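Local coordinates for protein inorganic polyphosphate/ATP-glucomannokinase (Arthrobacter sp., PDB 1WOQ) that phosphorylates glucose and probably mannose, using inorganic polyphosphate or ATP as the phosphoryl donor, at residues A[141-155]-A[158-170]. Numbering follows the deposited sequence.
With BGC (beta-D-glucopyranose), chain C; PO4 (phosphate ion), chain D.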
loop_
_atom_site.group_PDB
_atom_site.type_symbol
_atom_site.label_atom_id
_atom_site.label_comp_id
_atom_site.label_asym_id
_atom_site.label_seq_id
_atom_site.Cartn_x
_atom_site.Cartn_y
_atom_site.Cartn_z
ATOM N N LYS A 141 -11.765 -4.964 -16.381
ATOM C CA LYS A 141 -12.835 -5.544 -15.582
ATOM C C LYS A 141 -12.381 -6.893 -15.046
ATOM O O LYS A 141 -11.300 -7.376 -15.388
ATOM C CB LYS A 141 -14.103 -5.717 -16.419
ATOM C CG LYS A 141 -13.905 -6.497 -17.707
ATOM C CD LYS A 141 -15.231 -6.759 -18.432
ATOM C CE LYS A 141 -15.960 -5.471 -18.814
ATOM N NZ LYS A 141 -16.493 -4.723 -17.640
ATOM N N GLY A 142 -13.204 -7.491 -14.199
ATOM C CA GLY A 142 -12.856 -8.781 -13.642
ATOM C C GLY A 142 -11.839 -8.671 -12.526
ATOM O O GLY A 142 -11.634 -7.604 -11.950
ATOM N N THR A 143 -11.184 -9.785 -12.237
ATOM C CA THR A 143 -10.201 -9.842 -11.166
ATOM C C THR A 143 -8.836 -9.291 -11.536
ATOM O O THR A 143 -8.200 -9.758 -12.480
ATOM C CB THR A 143 -10.031 -11.291 -10.689
ATOM O OG1 THR A 143 -11.297 -11.783 -10.244
ATOM C CG2 THR A 143 -9.022 -11.376 -9.545
ATOM N N VAL A 144 -8.396 -8.294 -10.774
ATOM C CA VAL A 144 -7.094 -7.665 -10.966
ATOM C C VAL A 144 -6.390 -7.709 -9.617
ATOM O O VAL A 144 -6.905 -7.195 -8.629
ATOM C CB VAL A 144 -7.241 -6.193 -11.426
ATOM C CG1 VAL A 144 -5.878 -5.513 -11.462
ATOM C CG2 VAL A 144 -7.884 -6.153 -12.814
ATOM N N LEU A 145 -5.216 -8.324 -9.566
ATOM C CA LEU A 145 -4.503 -8.420 -8.298
ATOM C C LEU A 145 -3.232 -7.592 -8.300
ATOM O O LEU A 145 -2.337 -7.806 -9.114
ATOM C CB LEU A 145 -4.179 -9.887 -7.986
ATOM C CG LEU A 145 -5.394 -10.824 -7.961
ATOM C CD1 LEU A 145 -4.936 -12.257 -7.697
ATOM C CD2 LEU A 145 -6.376 -10.368 -6.891
ATOM N N VAL A 146 -3.168 -6.630 -7.385
ATOM C CA VAL A 146 -2.002 -5.767 -7.258
ATOM C C VAL A 146 -1.153 -6.346 -6.130
ATOM O O VAL A 146 -1.565 -6.354 -4.972
ATOM C CB VAL A 146 -2.421 -4.323 -6.908
ATOM C CG1 VAL A 146 -1.204 -3.403 -6.936
ATOM C CG2 VAL A 146 -3.467 -3.838 -7.902
ATOM N N ILE A 147 0.018 -6.860 -6.487
ATOM C CA ILE A 147 0.920 -7.467 -5.516
ATOM C C ILE A 147 2.092 -6.522 -5.284
ATOM O O ILE A 147 2.805 -6.183 -6.226
ATOM C CB ILE A 147 1.468 -8.811 -6.048
ATOM C CG1 ILE A 147 0.308 -9.763 -6.368
ATOM C CG2 ILE A 147 2.428 -9.424 -5.040
ATOM C CD1 ILE A 147 -0.562 -10.136 -5.169
ATOM N N THR A 148 2.289 -6.095 -4.039
ATOM C CA THR A 148 3.393 -5.195 -3.731
ATOM C C THR A 148 4.556 -5.948 -3.086
ATOM O O THR A 148 4.366 -6.763 -2.178
ATOM C CB THR A 148 2.939 -4.042 -2.800
ATOM O OG1 THR A 148 2.536 -4.566 -1.529
ATOM C CG2 THR A 148 1.765 -3.302 -3.421
ATOM N N LEU A 149 5.763 -5.676 -3.572
ATOM C CA LEU A 149 6.964 -6.326 -3.059
ATOM C C LEU A 149 7.839 -5.327 -2.305
ATOM O O LEU A 149 8.369 -4.390 -2.892
ATOM C CB LEU A 149 7.752 -6.936 -4.223
ATOM C CG LEU A 149 6.970 -7.903 -5.120
ATOM C CD1 LEU A 149 7.812 -8.282 -6.326
ATOM C CD2 LEU A 149 6.579 -9.145 -4.325
ATOM N N GLY A 150 7.983 -5.528 -1.001
ATOM C CA GLY A 150 8.791 -4.622 -0.204
ATOM C C GLY A 150 9.179 -5.303 1.088
ATOM O O GLY A 150 9.642 -6.440 1.063
ATOM N N THR A 151 8.999 -4.614 2.213
ATOM C CA THR A 151 9.316 -5.196 3.516
ATOM C C THR A 151 8.492 -6.476 3.641
ATOM O O THR A 151 8.983 -7.519 4.066
ATOM C CB THR A 151 8.956 -4.221 4.654
ATOM O OG1 THR A 151 9.773 -3.049 4.546
ATOM C CG2 THR A 151 9.189 -4.870 6.012
ATOM N N GLY A 152 7.229 -6.383 3.251
ATOM C CA GLY A 152 6.364 -7.547 3.274
ATOM C C GLY A 152 5.778 -7.666 1.881
ATOM O O GLY A 152 6.174 -6.928 0.977
ATOM N N ILE A 153 4.867 -8.608 1.684
ATOM C CA ILE A 153 4.218 -8.742 0.390
ATOM C C ILE A 153 2.776 -8.320 0.624
ATOM O O ILE A 153 2.082 -8.894 1.459
ATOM C CB ILE A 153 4.259 -10.188 -0.143
ATOM C CG1 ILE A 153 5.702 -10.552 -0.519
ATOM C CG2 ILE A 153 3.333 -10.321 -1.366
ATOM C CD1 ILE A 153 5.866 -11.940 -1.122
ATOM N N GLY A 154 2.346 -7.285 -0.086
ATOM C CA GLY A 154 0.989 -6.814 0.071
ATOM C C GLY A 154 0.161 -7.225 -1.121
ATOM O O GLY A 154 0.702 -7.585 -2.170
ATOM N N SER A 155 -1.155 -7.186 -0.965
ATOM C CA SER A 155 -2.036 -7.542 -2.063
ATOM C C SER A 155 -3.344 -6.783 -1.995
ATOM O O SER A 155 -3.984 -6.723 -0.943
ATOM C CB SER A 155 -2.342 -9.043 -2.055
ATOM O OG SER A 155 -3.061 -9.411 -0.887
ATOM N N ILE A 158 -8.817 -6.459 -6.497
ATOM C CA ILE A 158 -9.734 -5.587 -7.222
ATOM C C ILE A 158 -10.637 -6.443 -8.113
ATOM O O ILE A 158 -10.160 -7.355 -8.781
ATOM C CB ILE A 158 -8.961 -4.593 -8.136
ATOM C CG1 ILE A 158 -7.924 -3.810 -7.323
ATOM C CG2 ILE A 158 -9.937 -3.630 -8.811
ATOM C CD1 ILE A 158 -8.513 -2.964 -6.208
ATOM N N PHE A 159 -11.938 -6.164 -8.098
ATOM C CA PHE A 159 -12.878 -6.893 -8.948
ATOM C C PHE A 159 -13.821 -5.895 -9.605
ATOM O O PHE A 159 -14.551 -5.172 -8.921
ATOM C CB PHE A 159 -13.694 -7.912 -8.154
ATOM C CG PHE A 159 -14.559 -8.782 -9.024
ATOM C CD1 PHE A 159 -13.984 -9.707 -9.888
ATOM C CD2 PHE A 159 -15.944 -8.636 -9.025
ATOM C CE1 PHE A 159 -14.768 -10.475 -10.747
ATOM C CE2 PHE A 159 -16.741 -9.401 -9.880
ATOM C CZ PHE A 159 -16.150 -10.321 -10.742
ATOM N N ASP A 160 -13.806 -5.864 -10.933
ATOM C CA ASP A 160 -14.635 -4.931 -11.689
ATOM C C ASP A 160 -14.352 -3.503 -11.230
ATOM O O ASP A 160 -15.263 -2.676 -11.114
ATOM C CB ASP A 160 -16.126 -5.256 -11.516
ATOM C CG ASP A 160 -16.572 -6.439 -12.362
ATOM O OD1 ASP A 160 -15.810 -6.865 -13.253
ATOM O OD2 ASP A 160 -17.698 -6.936 -12.141
ATOM N N GLY A 161 -13.080 -3.227 -10.959
ATOM C CA GLY A 161 -12.671 -1.899 -10.534
ATOM C C GLY A 161 -12.986 -1.533 -9.095
ATOM O O GLY A 161 -12.700 -0.412 -8.662
ATOM N N LYS A 162 -13.563 -2.467 -8.348
ATOM C CA LYS A 162 -13.913 -2.213 -6.954
ATOM C C LYS A 162 -12.984 -2.972 -6.018
ATOM O O LYS A 162 -12.567 -4.085 -6.318
ATOM C CB LYS A 162 -15.355 -2.646 -6.669
ATOM C CG LYS A 162 -16.408 -2.025 -7.573
ATOM C CD LYS A 162 -17.815 -2.335 -7.064
ATOM C CE LYS A 162 -18.071 -3.833 -6.956
ATOM N NZ LYS A 162 -19.371 -4.137 -6.282
ATOM N N LEU A 163 -12.671 -2.370 -4.878
ATOM C CA LEU A 163 -11.794 -3.020 -3.914
ATOM C C LEU A 163 -12.500 -4.051 -3.044
ATOM O O LEU A 163 -13.514 -3.755 -2.413
ATOM C CB LEU A 163 -11.141 -1.977 -2.997
ATOM C CG LEU A 163 -10.362 -2.525 -1.793
ATOM C CD1 LEU A 163 -9.066 -3.188 -2.258
ATOM C CD2 LEU A 163 -10.052 -1.382 -0.830
ATOM N N VAL A 164 -11.968 -5.271 -3.045
ATOM C CA VAL A 164 -12.447 -6.353 -2.188
ATOM C C VAL A 164 -11.388 -6.171 -1.096
ATOM O O VAL A 164 -10.251 -6.618 -1.233
ATOM C CB VAL A 164 -12.295 -7.726 -2.876
ATOM C CG1 VAL A 164 -12.671 -8.837 -1.910
ATOM C CG2 VAL A 164 -13.198 -7.782 -4.112
ATOM N N PRO A 165 -11.755 -5.508 0.009
ATOM C CA PRO A 165 -10.824 -5.239 1.106
ATOM C C PRO A 165 -10.118 -6.331 1.885
ATOM O O PRO A 165 -10.613 -7.447 2.047
ATOM C CB PRO A 165 -11.645 -4.340 2.029
ATOM C CG PRO A 165 -13.011 -4.916 1.891
ATOM C CD PRO A 165 -13.132 -5.144 0.395
ATOM N N ASN A 166 -8.932 -5.954 2.351
ATOM C CA ASN A 166 -8.093 -6.775 3.207
ATOM C C ASN A 166 -7.602 -8.140 2.740
ATOM O O ASN A 166 -7.470 -9.053 3.552
ATOM C CB ASN A 166 -8.790 -6.919 4.566
ATOM C CG ASN A 166 -8.914 -5.590 5.303
ATOM O OD1 ASN A 166 -10.003 -5.199 5.744
ATOM N ND2 ASN A 166 -7.795 -4.892 5.442
ATOM N N ALA A 167 -7.315 -8.299 1.451
ATOM C CA ALA A 167 -6.784 -9.589 1.006
ATOM C C ALA A 167 -5.338 -9.616 1.508
ATOM O O ALA A 167 -4.592 -8.657 1.301
ATOM C CB ALA A 167 -6.817 -9.692 -0.519
ATOM N N GLU A 168 -4.944 -10.697 2.179
ATOM C CA GLU A 168 -3.582 -10.809 2.708
ATOM C C GLU A 168 -2.809 -11.930 2.022
ATOM O O GLU A 168 -2.298 -12.835 2.678
ATOM C CB GLU A 168 -3.628 -11.057 4.224
ATOM C CG GLU A 168 -3.980 -9.822 5.055
ATOM C CD GLU A 168 -2.832 -8.822 5.140
ATOM O OE1 GLU A 168 -1.662 -9.257 5.095
ATOM O OE2 GLU A 168 -3.100 -7.607 5.276
ATOM N N LEU A 169 -2.721 -11.854 0.697
ATOM C CA LEU A 169 -2.034 -12.866 -0.099
ATOM C C LEU A 169 -0.537 -12.968 0.155
ATOM O O LEU A 169 0.106 -13.919 -0.293
ATOM C CB LEU A 169 -2.298 -12.620 -1.589
ATOM C CG LEU A 169 -3.502 -13.331 -2.222
ATOM C CD1 LEU A 169 -4.599 -13.577 -1.208
ATOM C CD2 LEU A 169 -4.008 -12.512 -3.399
ATOM N N GLY A 170 0.019 -11.992 0.867
ATOM C CA GLY A 170 1.432 -12.041 1.180
ATOM C C GLY A 170 1.652 -13.088 2.254
ATOM O O GLY A 170 2.788 -13.465 2.547
HETATM C C2 BGC C . 1.049 -7.200 5.789
HETATM C C3 BGC C . 0.070 -6.517 4.825
HETATM C C4 BGC C . 0.785 -5.395 4.057
HETATM C C5 BGC C . 2.044 -5.955 3.379
HETATM C C6 BGC C . 2.867 -4.903 2.660
HETATM C C1 BGC C . 2.270 -7.685 5.004
HETATM O O1 BGC C . 3.193 -8.273 5.853
HETATM O O2 BGC C . 0.414 -8.296 6.426
HETATM O O3 BGC C . -1.034 -5.987 5.543
HETATM O O4 BGC C . -0.088 -4.850 3.073
HETATM O O5 BGC C . 2.903 -6.572 4.363
HETATM O O6 BGC C . 3.184 -3.817 3.517
HETATM P P PO4 D . 7.424 -0.734 2.958
HETATM O O1 PO4 D . 5.874 -0.452 3.147
HETATM O O2 PO4 D . 7.779 -1.878 2.034
HETATM O O3 PO4 D . 7.899 0.612 2.362
HETATM O O4 PO4 D . 7.905 -0.911 4.389
HETATM O O HOH W 1 -11.015 -4.799 -12.193
HETATM O O HOH W 2 -0.482 -9.451 2.396
HETATM O O HOH W 3 -1.834 -6.694 1.911
#
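Ser155 OG makes two hydrogen bonds to the backbone of 167-169. It donates to Ala167 O at 2.8 Å, from well above the carbonyl plane, and accepts Leu169 N at 2.9 Å. The torsion that sets OG between the backbone N and the carbonyl carbon (chi1 64°) also lays it against Leu169 CB. With an alanine here, Leu169 N is likely to lose its acceptor and Ala167 O its hydroxyl donor, and the 167-169 backbone could shift. Between the two bonded residues sits Glu168, whose carboxylate binds the glucose. Its OE1 and OE2 each accept a glucose hydroxyl, O2 and O3, at 2.6 Å. Water 2 joins Glu168 OE1, Ile153 O and Gly170 N. Asp123, His171 and Glu180 also bond the glucose. Strands 143-149 and 153-159 form an antiparallel hairpin of the ROK kinase fold, in the actin-like ATPase clan. At its far end Val144 and Ile158 are a hydrogen-bonded pair; Val144 N reaches Ile158 O almost straight (176°). Their CB atoms meet at 4.0 Å, and Ile158 also packs on Ala132 of helix 123-134. Beyond them, Asp160 holds Gly142 twice: its N donates to Gly142 O, and its OD1 accepts Gly142 N at 2.8 Å. On the face of the sheet opposite Val144 and Ile158, Thr143 OG1 lies at the edge of the Phe159 ring, 3.4 Å from Phe159 CD1.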